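Local coordinates for protein glucoamylase (Thermoanaerobacterium thermosaccharolyticum, PDB 1LF6) that hydrolyses terminal alpha-1,4-linked glucose units from the non-reducing ends of glucan chains, probably releasing beta-D-glucose, as a family 15 glycoside hydrolase, at residues A[99-107]-A[273-284]. Residues are numbered along the deposited sequence; the frame is centred on the assembly and turned at random.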
loop_
_atom_site.group_PDB
_atom_site.type_symbol
_atom_site.label_atom_id
_atom_site.label_comp_id
_atom_site.label_asym_id
_atom_site.label_seq_id
_atom_site.Cartn_x
_atom_site.Cartn_y
_atom_site.Cartn_z
ATOM N N LYS A 99 -8.457 9.118 -13.679
ATOM C CA LYS A 99 -9.442 9.326 -12.615
ATOM C C LYS A 99 -10.560 10.241 -13.103
ATOM O O LYS A 99 -10.378 10.979 -14.070
ATOM C CB LYS A 99 -8.777 9.940 -11.371
ATOM C CG LYS A 99 -7.588 9.139 -10.833
ATOM C CD LYS A 99 -7.309 9.421 -9.360
ATOM C CE LYS A 99 -7.007 10.888 -9.080
ATOM N NZ LYS A 99 -5.814 11.376 -9.833
ATOM N N PHE A 100 -11.711 10.183 -12.438
ATOM C CA PHE A 100 -12.852 11.023 -12.803
ATOM C C PHE A 100 -12.385 12.477 -12.774
ATOM O O PHE A 100 -12.654 13.246 -13.694
ATOM C CB PHE A 100 -14.005 10.814 -11.811
ATOM C CG PHE A 100 -14.624 9.437 -11.871
ATOM C CD1 PHE A 100 -15.410 8.973 -10.822
ATOM C CD2 PHE A 100 -14.429 8.609 -12.978
ATOM C CE1 PHE A 100 -15.989 7.711 -10.866
ATOM C CE2 PHE A 100 -15.006 7.342 -13.029
ATOM C CZ PHE A 100 -15.787 6.895 -11.970
ATOM N N THR A 101 -11.685 12.842 -11.704
ATOM C CA THR A 101 -11.135 14.184 -11.540
ATOM C C THR A 101 -9.841 14.053 -10.740
ATOM O O THR A 101 -9.527 12.975 -10.229
ATOM C CB THR A 101 -12.076 15.120 -10.752
ATOM O OG1 THR A 101 -12.140 14.692 -9.387
ATOM C CG2 THR A 101 -13.478 15.112 -11.353
ATOM N N ASP A 102 -9.098 15.149 -10.636
ATOM C CA ASP A 102 -7.847 15.169 -9.888
ATOM C C ASP A 102 -8.076 15.183 -8.379
ATOM O O ASP A 102 -7.124 15.128 -7.597
ATOM C CB ASP A 102 -7.018 16.396 -10.275
ATOM C CG ASP A 102 -6.218 16.182 -11.540
ATOM O OD1 ASP A 102 -5.500 17.121 -11.955
ATOM O OD2 ASP A 102 -6.300 15.077 -12.121
ATOM N N LYS A 103 -9.334 15.258 -7.963
ATOM C CA LYS A 103 -9.636 15.290 -6.537
ATOM C C LYS A 103 -10.648 14.229 -6.128
ATOM O O LYS A 103 -11.480 14.457 -5.250
ATOM C CB LYS A 103 -10.126 16.689 -6.134
ATOM C CG LYS A 103 -9.064 17.780 -6.326
ATOM C CD LYS A 103 -9.581 19.177 -6.001
ATOM C CE LYS A 103 -8.483 20.228 -6.154
ATOM N NZ LYS A 103 -8.976 21.620 -5.889
ATOM N N SER A 104 -10.574 13.071 -6.779
ATOM C CA SER A 104 -11.460 11.949 -6.479
ATOM C C SER A 104 -10.815 10.621 -6.879
ATOM O O SER A 104 -10.160 10.519 -7.920
ATOM C CB SER A 104 -12.816 12.111 -7.191
ATOM O OG SER A 104 -12.675 12.219 -8.598
ATOM N N LEU A 105 -10.994 9.606 -6.039
ATOM C CA LEU A 105 -10.429 8.291 -6.320
ATOM C C LEU A 105 -11.423 7.422 -7.086
ATOM O O LEU A 105 -11.681 6.271 -6.725
ATOM C CB LEU A 105 -9.995 7.601 -5.021
ATOM C CG LEU A 105 -8.769 8.203 -4.321
ATOM C CD1 LEU A 105 -8.401 7.368 -3.104
ATOM C CD2 LEU A 105 -7.598 8.249 -5.288
ATOM N N GLY A 106 -11.989 8.007 -8.137
ATOM C CA GLY A 106 -12.928 7.303 -8.989
ATOM C C GLY A 106 -12.156 7.064 -10.269
ATOM O O GLY A 106 -11.391 7.926 -10.692
ATOM N N TYR A 107 -12.347 5.914 -10.901
ATOM C CA TYR A 107 -11.585 5.618 -12.105
ATOM C C TYR A 107 -12.358 5.210 -13.348
ATOM O O TYR A 107 -13.438 4.614 -13.283
ATOM C CB TYR A 107 -10.566 4.513 -11.812
ATOM C CG TYR A 107 -9.605 4.826 -10.691
ATOM C CD1 TYR A 107 -8.320 5.294 -10.956
ATOM C CD2 TYR A 107 -9.974 4.629 -9.363
ATOM C CE1 TYR A 107 -7.423 5.552 -9.923
ATOM C CE2 TYR A 107 -9.089 4.885 -8.323
ATOM C CZ TYR A 107 -7.815 5.345 -8.610
ATOM O OH TYR A 107 -6.942 5.603 -7.577
ATOM N N LYS A 273 -22.356 8.466 -8.421
ATOM C CA LYS A 273 -21.043 8.844 -8.907
ATOM C C LYS A 273 -20.664 10.252 -8.451
ATOM O O LYS A 273 -19.570 10.468 -7.925
ATOM C CB LYS A 273 -21.015 8.753 -10.431
ATOM C CG LYS A 273 -19.656 9.011 -11.043
ATOM C CD LYS A 273 -19.699 8.803 -12.542
ATOM C CE LYS A 273 -18.440 9.325 -13.200
ATOM N NZ LYS A 273 -18.550 9.267 -14.682
ATOM N N ASN A 274 -21.567 11.207 -8.643
ATOM C CA ASN A 274 -21.294 12.572 -8.233
ATOM C C ASN A 274 -21.092 12.681 -6.720
ATOM O O ASN A 274 -20.243 13.443 -6.257
ATOM C CB ASN A 274 -22.425 13.509 -8.684
ATOM C CG ASN A 274 -22.511 13.639 -10.202
ATOM O OD1 ASN A 274 -21.493 13.661 -10.893
ATOM N ND2 ASN A 274 -23.729 13.738 -10.720
ATOM N N ASN A 275 -21.871 11.922 -5.953
ATOM C CA ASN A 275 -21.749 11.947 -4.496
ATOM C C ASN A 275 -20.385 11.402 -4.076
ATOM O O ASN A 275 -19.778 11.881 -3.117
ATOM C CB ASN A 275 -22.852 11.104 -3.844
ATOM C CG ASN A 275 -24.233 11.733 -3.976
ATOM O OD1 ASN A 275 -25.239 11.127 -3.608
ATOM N ND2 ASN A 275 -24.284 12.955 -4.495
ATOM N N TYR A 276 -19.916 10.388 -4.796
ATOM C CA TYR A 276 -18.624 9.783 -4.498
ATOM C C TYR A 276 -17.540 10.824 -4.733
ATOM O O TYR A 276 -16.687 11.059 -3.871
ATOM C CB TYR A 276 -18.390 8.566 -5.402
ATOM C CG TYR A 276 -17.076 7.847 -5.166
ATOM C CD1 TYR A 276 -16.957 6.860 -4.187
ATOM C CD2 TYR A 276 -15.949 8.151 -5.930
ATOM C CE1 TYR A 276 -15.742 6.188 -3.977
ATOM C CE2 TYR A 276 -14.735 7.490 -5.729
ATOM C CZ TYR A 276 -14.639 6.511 -4.755
ATOM O OH TYR A 276 -13.440 5.859 -4.567
ATOM N N ILE A 277 -17.600 11.464 -5.898
ATOM C CA ILE A 277 -16.632 12.488 -6.278
ATOM C C ILE A 277 -16.654 13.700 -5.347
ATOM O O ILE A 277 -15.600 14.169 -4.914
ATOM C CB ILE A 277 -16.879 12.964 -7.732
ATOM C CG1 ILE A 277 -16.668 11.798 -8.697
ATOM C CG2 ILE A 277 -15.947 14.117 -8.078
ATOM C CD1 ILE A 277 -17.078 12.100 -10.133
ATOM N N ASP A 278 -17.848 14.203 -5.039
ATOM C CA ASP A 278 -17.982 15.369 -4.165
ATOM C C ASP A 278 -17.360 15.143 -2.792
ATOM O O ASP A 278 -16.706 16.030 -2.246
ATOM C CB ASP A 278 -19.457 15.757 -3.976
ATOM C CG ASP A 278 -20.111 16.231 -5.258
ATOM O OD1 ASP A 278 -19.433 16.904 -6.065
ATOM O OD2 ASP A 278 -21.313 15.946 -5.453
ATOM N N GLU A 279 -17.574 13.957 -2.232
ATOM C CA GLU A 279 -17.032 13.640 -0.917
ATOM C C GLU A 279 -15.510 13.722 -0.922
ATOM O O GLU A 279 -14.902 14.265 0.006
ATOM C CB GLU A 279 -17.477 12.242 -0.479
ATOM C CG GLU A 279 -18.031 12.201 0.934
ATOM C CD GLU A 279 -18.506 10.818 1.354
ATOM O OE1 GLU A 279 -19.084 10.700 2.457
ATOM O OE2 GLU A 279 -18.303 9.850 0.590
ATOM N N TRP A 280 -14.900 13.179 -1.971
ATOM C CA TRP A 280 -13.451 13.195 -2.108
ATOM C C TRP A 280 -12.927 14.595 -2.415
ATOM O O TRP A 280 -11.862 14.983 -1.938
ATOM C CB TRP A 280 -13.017 12.227 -3.214
ATOM C CG TRP A 280 -12.759 10.845 -2.711
ATOM C CD1 TRP A 280 -13.393 9.696 -3.092
ATOM C CD2 TRP A 280 -11.814 10.467 -1.703
ATOM N NE1 TRP A 280 -12.904 8.626 -2.382
ATOM C CE2 TRP A 280 -11.931 9.071 -1.522
ATOM C CE3 TRP A 280 -10.878 11.174 -0.934
ATOM C CZ2 TRP A 280 -11.148 8.366 -0.602
ATOM C CZ3 TRP A 280 -10.100 10.477 -0.020
ATOM C CH2 TRP A 280 -10.239 9.085 0.138
ATOM N N THR A 281 -13.675 15.341 -3.220
ATOM C CA THR A 281 -13.286 16.695 -3.590
ATOM C C THR A 281 -13.307 17.574 -2.347
ATOM O O THR A 281 -12.416 18.397 -2.136
ATOM C CB THR A 281 -14.247 17.270 -4.650
ATOM O OG1 THR A 281 -14.280 16.392 -5.779
ATOM C CG2 THR A 281 -13.777 18.640 -5.115
ATOM N N LYS A 282 -14.326 17.380 -1.520
ATOM C CA LYS A 282 -14.473 18.131 -0.280
ATOM C C LYS A 282 -13.221 17.968 0.580
ATOM O O LYS A 282 -12.719 18.929 1.173
ATOM C CB LYS A 282 -15.689 17.614 0.490
ATOM C CG LYS A 282 -15.886 18.261 1.844
ATOM C CD LYS A 282 -17.024 17.597 2.594
ATOM C CE LYS A 282 -17.264 18.272 3.930
ATOM N NZ LYS A 282 -18.422 17.655 4.637
ATOM N N TYR A 283 -12.724 16.740 0.653
ATOM C CA TYR A 283 -11.529 16.467 1.435
ATOM C C TYR A 283 -10.303 17.146 0.847
ATOM O O TYR A 283 -9.534 17.764 1.575
ATOM C CB TYR A 283 -11.271 14.963 1.537
ATOM C CG TYR A 283 -9.928 14.658 2.158
ATOM C CD1 TYR A 283 -8.884 14.131 1.393
ATOM C CD2 TYR A 283 -9.686 14.934 3.503
ATOM C CE1 TYR A 283 -7.626 13.887 1.961
ATOM C CE2 TYR A 283 -8.438 14.697 4.079
ATOM C CZ TYR A 283 -7.414 14.173 3.304
ATOM O OH TYR A 283 -6.190 13.920 3.878
ATOM N N CYS A 284 -10.119 17.035 -0.465
ATOM C CA CYS A 284 -8.964 17.650 -1.111
ATOM C C CYS A 284 -8.924 19.152 -0.883
ATOM O O CYS A 284 -7.857 19.722 -0.641
ATOM C CB CYS A 284 -8.965 17.372 -2.615
ATOM S SG CYS A 284 -8.602 15.663 -3.056
HETATM O O HOH W 1 -13.348 16.772 -8.202
#
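Phe100 lies flat between Lys273 and its own hairpin. Lys273 CE sits over the centre of one ring face, 3.7 Å from the ring centroid, in a CH-pi contact. Lys273 NZ follows over the same face at 4.5 Å from the centroid, a cation-pi contact 14° off the ring normal. The other face rests on the backbone of Gly106 and Tyr107. The lysine chain is fully extended, with CG anti to the backbone N (chi1 -175°), which carries its end from the helix across the ring. Ile277 CD1 meets Phe100 CD1 at 3.6 Å, and its CG2 branch packs on Ser104.

One residue before Ile277, Tyr276 OH donates to Leu105 O at 2.8 Å, from well above the carbonyl plane. Gly106 N lies at the edge of the tyrosine ring. Leu105 CD1 makes a CH-pi contact over the six-membered ring of Trp280, and Cys284 SG touches Lys103 CB at 3.6 Å.

A water joins Thr101 OG1 to Thr281 OG1, donating to the latter. Thr101 OG1 also accepts from Lys103 N in an ST turn and shares a 2.7 Å hydrogen bond with Ser104 OG. Outside the contact, Asp123 forms a salt bridge with Lys273 NZ, and Thr42 O accepts from Trp280 NE1.

The contact packs helix 269-284 against the loop joining antiparallel strands 93-99 and 107-113 in the N-terminal beta-sandwich domain, away from the probable catalytic residues, Glu435 and Glu438. With an alanine in place of Phe100 the ring is gone, and the gap between Gly106 and Lys273 would probably leave the lysine chain freer to turn. Apolar packing sets the loop on the helix, while the bonds at Leu105 O and the Thr101 and Thr281 hydroxyls probably help fix how its backbone is turned.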